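Long-range contacts in ferric iron-binding protein HitA (Pseudomonas aeruginosa PAO1, PDB 6IWF), which binds ferric iron, probably as the solute-binding component of an iron uptake system, and is involved in gallium internalization: residues 6-11 and 52-57; 182-187 and 207-212. One frame throughout, in Å; residues are numbered along the deposited sequence.

Contact 1. Residues 6-11 and 52-57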
loop_
_atom_site.group_PDB
_atom_site.type_symbol
_atom_site.label_atom_id
_atom_site.label_comp_id
_atom_site.label_asym_id
_atom_site.label_seq_id
_atom_site.Cartn_x
_atom_site.Cartn_y
_atom_site.Cartn_z
ATOM N N THR A 6 -18.416 4.482 12.067
ATOM C CA THR A 6 -18.370 4.419 10.611
ATOM C C THR A 6 -16.908 4.346 10.189
ATOM O O THR A 6 -16.118 5.223 10.552
ATOM C CB THR A 6 -19.056 5.628 9.976
ATOM O OG1 THR A 6 -20.428 5.691 10.404
ATOM C CG2 THR A 6 -19.013 5.519 8.458
ATOM N N LEU A 7 -16.549 3.280 9.472
ATOM C CA LEU A 7 -15.206 3.072 8.953
ATOM C C LEU A 7 -15.224 3.341 7.457
ATOM O O LEU A 7 -15.934 2.657 6.716
ATOM C CB LEU A 7 -14.718 1.647 9.223
ATOM C CG LEU A 7 -13.394 1.250 8.554
ATOM C CD1 LEU A 7 -12.266 2.111 9.136
ATOM C CD2 LEU A 7 -13.095 -0.248 8.728
ATOM N N TYR A 8 -14.449 4.328 7.021
ATOM C CA TYR A 8 -14.181 4.539 5.600
ATOM C C TYR A 8 -12.993 3.659 5.236
ATOM O O TYR A 8 -11.870 3.922 5.679
ATOM C CB TYR A 8 -13.881 6.011 5.309
ATOM C CG TYR A 8 -15.111 6.885 5.136
ATOM C CD1 TYR A 8 -16.337 6.518 5.685
ATOM C CD2 TYR A 8 -15.043 8.077 4.427
ATOM C CE1 TYR A 8 -17.455 7.316 5.532
ATOM C CE2 TYR A 8 -16.167 8.884 4.268
ATOM C CZ TYR A 8 -17.363 8.496 4.829
ATOM O OH TYR A 8 -18.480 9.284 4.683
ATOM N N ASN A 9 -13.232 2.608 4.434
ATOM C CA ASN A 9 -12.218 1.584 4.186
ATOM C C ASN A 9 -11.726 1.657 2.746
ATOM O O ASN A 9 -12.407 1.192 1.821
ATOM C CB ASN A 9 -12.733 0.175 4.485
ATOM C CG ASN A 9 -11.692 -0.874 4.163
ATOM O OD1 ASN A 9 -10.499 -0.626 4.321
ATOM N ND2 ASN A 9 -12.127 -2.039 3.666
ATOM N N GLY A 10 -10.524 2.213 2.581
ATOM C CA GLY A 10 -9.773 2.166 1.341
ATOM C C GLY A 10 -8.883 0.955 1.185
ATOM O O GLY A 10 -8.363 0.720 0.089
ATOM N N GLN A 11 -8.678 0.185 2.252
ATOM C CA GLN A 11 -7.971 -1.083 2.144
ATOM C C GLN A 11 -8.887 -2.129 1.513
ATOM O O GLN A 11 -10.054 -1.874 1.224
ATOM C CB GLN A 11 -7.484 -1.566 3.508
ATOM C CG GLN A 11 -5.981 -1.500 3.710
ATOM C CD GLN A 11 -5.226 -2.566 2.928
ATOM O OE1 GLN A 11 -5.734 -3.131 1.958
ATOM N NE2 GLN A 11 -4.007 -2.836 3.347
ATOM N N SER A 52 -19.375 14.923 7.751
ATOM C CA SER A 52 -18.912 13.585 7.413
ATOM C C SER A 52 -19.264 12.623 8.538
ATOM O O SER A 52 -18.945 12.899 9.703
ATOM C CB SER A 52 -17.407 13.544 7.169
ATOM O OG SER A 52 -17.019 12.221 6.796
ATOM N N PRO A 53 -19.918 11.499 8.241
ATOM C CA PRO A 53 -20.161 10.492 9.274
ATOM C C PRO A 53 -18.933 9.662 9.616
ATOM O O PRO A 53 -18.990 8.874 10.572
ATOM C CB PRO A 53 -21.256 9.624 8.648
ATOM C CG PRO A 53 -20.944 9.679 7.176
ATOM C CD PRO A 53 -20.412 11.071 6.918
ATOM N N ALA A 54 -17.824 9.840 8.892
ATOM C CA ALA A 54 -16.651 8.995 9.089
ATOM C C ALA A 54 -16.057 9.197 10.475
ATOM O O ALA A 54 -15.845 10.327 10.922
ATOM C CB ALA A 54 -15.596 9.297 8.024
ATOM N N ASP A 55 -15.783 8.089 11.158
ATOM C CA ASP A 55 -15.078 8.129 12.428
ATOM C C ASP A 55 -13.616 7.731 12.297
ATOM O O ASP A 55 -12.758 8.325 12.958
ATOM C CB ASP A 55 -15.773 7.206 13.434
ATOM C CG ASP A 55 -17.176 7.667 13.758
ATOM O OD1 ASP A 55 -17.313 8.799 14.281
ATOM O OD2 ASP A 55 -18.133 6.915 13.463
ATOM N N VAL A 56 -13.335 6.744 11.448
ATOM C CA VAL A 56 -12.001 6.198 11.219
ATOM C C VAL A 56 -11.822 6.044 9.716
ATOM O O VAL A 56 -12.750 5.626 9.014
ATOM C CB VAL A 56 -11.807 4.844 11.942
ATOM C CG1 VAL A 56 -10.474 4.198 11.568
ATOM C CG2 VAL A 56 -11.901 5.027 13.459
ATOM N N LEU A 57 -10.641 6.412 9.222
ATOM C CA LEU A 57 -10.260 6.188 7.834
ATOM C C LEU A 57 -9.125 5.177 7.789
ATOM O O LEU A 57 -8.163 5.288 8.550
ATOM C CB LEU A 57 -9.828 7.489 7.168
ATOM C CG LEU A 57 -9.240 7.380 5.752
ATOM C CD1 LEU A 57 -10.273 6.920 4.742
ATOM C CD2 LEU A 57 -8.625 8.712 5.342
#

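Contact 2. Residues 182-187 and 207-212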
loop_
_atom_site.group_PDB
_atom_site.type_symbol
_atom_site.label_atom_id
_atom_site.label_comp_id
_atom_site.label_asym_id
_atom_site.label_seq_id
_atom_site.Cartn_x
_atom_site.Cartn_y
_atom_site.Cartn_z
ATOM N N ALA A 182 -1.945 -12.713 -15.334
ATOM C CA ALA A 182 -1.345 -12.767 -16.665
ATOM C C ALA A 182 0.068 -13.342 -16.614
ATOM O O ALA A 182 0.474 -14.083 -17.517
ATOM C CB ALA A 182 -1.333 -11.381 -17.312
ATOM N N VAL A 183 0.836 -13.018 -15.570
ATOM C CA VAL A 183 2.134 -13.672 -15.395
ATOM C C VAL A 183 1.941 -15.154 -15.124
ATOM O O VAL A 183 2.620 -16.006 -15.710
ATOM C CB VAL A 183 2.937 -13.009 -14.264
ATOM C CG1 VAL A 183 4.259 -13.770 -14.044
ATOM C CG2 VAL A 183 3.203 -11.556 -14.581
ATOM N N GLU A 184 1.022 -15.479 -14.209
ATOM C CA GLU A 184 0.806 -16.866 -13.829
ATOM C C GLU A 184 0.334 -17.704 -15.008
ATOM O O GLU A 184 0.689 -18.884 -15.108
ATOM C CB GLU A 184 -0.207 -16.930 -12.682
ATOM C CG GLU A 184 -0.596 -18.340 -12.278
ATOM C CD GLU A 184 0.556 -19.097 -11.646
ATOM O OE1 GLU A 184 1.497 -18.438 -11.141
ATOM O OE2 GLU A 184 0.522 -20.350 -11.640
ATOM N N ASN A 185 -0.443 -17.109 -15.916
ATOM C CA ASN A 185 -1.025 -17.808 -17.056
ATOM C C ASN A 185 -0.190 -17.695 -18.326
ATOM O O ASN A 185 -0.660 -18.086 -19.400
ATOM C CB ASN A 185 -2.436 -17.283 -17.330
ATOM C CG ASN A 185 -3.435 -17.728 -16.283
ATOM O OD1 ASN A 185 -3.297 -18.804 -15.693
ATOM N ND2 ASN A 185 -4.456 -16.909 -16.051
ATOM N N GLY A 186 1.024 -17.165 -18.234
ATOM C CA GLY A 186 1.909 -17.143 -19.381
ATOM C C GLY A 186 1.594 -16.106 -20.431
ATOM O O GLY A 186 2.066 -16.227 -21.565
ATOM N N GLU A 187 0.814 -15.082 -20.098
ATOM C CA GLU A 187 0.491 -14.060 -21.087
ATOM C C GLU A 187 1.541 -12.963 -21.155
ATOM O O GLU A 187 1.720 -12.339 -22.207
ATOM C CB GLU A 187 -0.873 -13.450 -20.779
ATOM C CG GLU A 187 -2.017 -14.422 -20.986
ATOM C CD GLU A 187 -3.131 -14.192 -20.000
ATOM O OE1 GLU A 187 -3.737 -15.184 -19.538
ATOM O OE2 GLU A 187 -3.386 -13.007 -19.687
ATOM N N GLU A 207 -0.800 -24.035 -5.578
ATOM C CA GLU A 207 0.590 -23.941 -6.002
ATOM C C GLU A 207 0.657 -23.093 -7.259
ATOM O O GLU A 207 -0.216 -23.194 -8.122
ATOM C CB GLU A 207 1.195 -25.328 -6.265
ATOM C CG GLU A 207 1.565 -26.080 -5.001
ATOM C CD GLU A 207 2.404 -25.233 -4.049
ATOM O OE1 GLU A 207 3.413 -24.641 -4.496
ATOM O OE2 GLU A 207 2.053 -25.163 -2.849
ATOM N N LEU A 208 1.677 -22.247 -7.357
ATOM C CA LEU A 208 1.801 -21.329 -8.482
ATOM C C LEU A 208 2.995 -21.677 -9.364
ATOM O O LEU A 208 4.006 -22.214 -8.900
ATOM C CB LEU A 208 1.941 -19.877 -8.004
ATOM C CG LEU A 208 0.703 -19.248 -7.359
ATOM C CD1 LEU A 208 0.930 -17.759 -7.110
ATOM C CD2 LEU A 208 -0.551 -19.478 -8.206
ATOM N N ASN A 209 2.863 -21.337 -10.648
ATOM C CA ASN A 209 3.986 -21.364 -11.577
ATOM C C ASN A 209 4.879 -20.143 -11.400
ATOM O O ASN A 209 6.111 -20.250 -11.454
ATOM C CB ASN A 209 3.465 -21.409 -13.016
ATOM C CG ASN A 209 2.920 -22.763 -13.397
ATOM O OD1 ASN A 209 3.429 -23.793 -12.948
ATOM N ND2 ASN A 209 1.876 -22.775 -14.222
ATOM N N SER A 210 4.270 -18.986 -11.182
ATOM C CA SER A 210 5.016 -17.742 -11.100
ATOM C C SER A 210 5.793 -17.665 -9.788
ATOM O O SER A 210 5.479 -18.335 -8.795
ATOM C CB SER A 210 4.068 -16.551 -11.232
ATOM O OG SER A 210 3.222 -16.461 -10.100
ATOM N N ARG A 211 6.831 -16.833 -9.791
ATOM C CA ARG A 211 7.662 -16.627 -8.619
ATOM C C ARG A 211 7.867 -15.130 -8.424
ATOM O O ARG A 211 7.584 -14.320 -9.309
ATOM C CB ARG A 211 9.003 -17.367 -8.744
ATOM C CG ARG A 211 8.835 -18.897 -8.935
ATOM C CD ARG A 211 10.135 -19.692 -8.767
ATOM N NE ARG A 211 11.246 -19.146 -9.546
ATOM C CZ ARG A 211 12.233 -19.872 -10.076
ATOM N NH1 ARG A 211 13.202 -19.266 -10.764
ATOM N NH2 ARG A 211 12.254 -21.200 -9.925
ATOM N N LEU A 212 8.364 -14.769 -7.247
ATOM C CA LEU A 212 8.638 -13.381 -6.916
ATOM C C LEU A 212 10.134 -13.145 -6.926
ATOM O O LEU A 212 10.900 -13.901 -6.317
ATOM C CB LEU A 212 8.058 -13.001 -5.552
ATOM C CG LEU A 212 6.535 -12.999 -5.495
ATOM C CD1 LEU A 212 6.066 -12.318 -4.210
ATOM C CD2 LEU A 212 5.930 -12.326 -6.716
#

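Contact 1. Residues 6-11 and 52-57
Tyr8 lays its ring against Ala54, while the backbones of 6-9 and 56-57 run side by side as parallel strands. The tyrosine starts at CB, which meets Leu57 CD1 at 3.8 Å on the same face of the sheet. CG stands anti to the carbonyl carbon (chi1 -83°), a setting that swings the ring back over the turn before strand 56-59. Ala54 CB then sits over the centre of one ring face, 3.5 Å from the Tyr8 ring centroid, a CH-pi contact in which every ring carbon is about equally far from the methyl. Beyond CZ the phenol OH comes to 3.5 Å from both CG and CD of Pro53, the two side chains crossing at about a right angle. The hydroxyl itself bonds to Glu48 of helix 38-48, whose carboxylate oxygen OE1 also holds Ser52 OG. Leu41, Gln44 and Ile45 of that helix touch Tyr8 as well, placing it beneath the helix of a beta-alpha-beta crossover: strands 30-35 and 56-59, joined through helix 38-48, flank strand 4-9 on its two sides, both parallel to it, as in the periplasmic binding protein fold. Ser52 OG closes an ST turn by accepting from Ala54 N. The backbone ladder is held at its start by Thr6 O, gripped by two successive amides, Asp55 N at 2.9 Å and Val56 N at a longer 3.3 Å. Tyr8 N continues it to Val56 O at 2.9 Å. Asp55 returns the grip through its side chain: OD2 takes Thr6 N at 2.8 Å on its anti lone pair, nearly straight at 166°, and OD1 is held by Ser235. On the opposite face of the sheet Leu7 CD1 packs on Val56 CG1.

Contact 2. Residues 182-187 and 207-212
Glu184, in the last turn of helix 176-184, pushes its carboxylate into the bend formed by Leu208, Asn209 and Ser210. Its chain leaves the backbone with CG anti to N (chi1 175°) and then bends at chi2 (67°), which turns the carboxylate toward the loop. Here the contact is tight. OE2 takes Asn209 N at 2.7 Å through its syn lone pair, in a nearly straight bond of 171°. OE1 accepts twice from Ser210: the backbone N reaches it at 2.8 Å from the syn side, tilted out of the carboxylate plane, and OG meets it, also at 2.8 Å, nearly along the C-O axis. With chi1 placing OG between its own backbone N and the carbonyl carbon, the serine hydroxyl stays close to the N-H and both reach the same oxygen. Three bonds thus fix the rotation of a buried acid and would be expected to favour its charged form. Leu208 shields the group, crossing it at about a right angle with CD2 at 3.6 Å from Glu184 CD, and packs in turn on Trp198 and Lys202 of helix 196-205; Leu201 of the same helix touches Glu184.

The rest is looser. Val183 CG1 comes no nearer than 4.0 Å to Ser210 CB. The side chain of Asn209, an exposed residue on the solvent side, makes no hydrogen bond to 182-187, though its side-chain amide plane lies almost parallel to that of the carboxylate. Past Glu184 the chain turns away from the loop: Glu187 N bonds to Ala182 O and Gly186 N to Val183 O, with Gly186 at positive phi. The carboxylate thus clasps the loop leading into strand 211-213 from a helix C terminus closed by a Schellman motif.

From the N terminus, strand 4-9 is laid down first; the chain then passes through helix 13-27, strand 30-35 and helix 38-48 before contact 1 closes this loop by setting strand 56-59 beside the first strand. Contact 2 opens much later, at the end of helix 176-184, and closes a shorter loop through strand 190-194 and helix 196-205, which begins with the iron ligands Tyr196 and Tyr197. The two loops follow in series, neither enclosing nor crossing the other. The contacts lie on opposite sides of the chain's centre, their centres about 35 Å apart, yet both reach the same mixed sheet: contact 1 pairs strands within it, whereas contact 2 ties a helix end to the approach of strand 211-213.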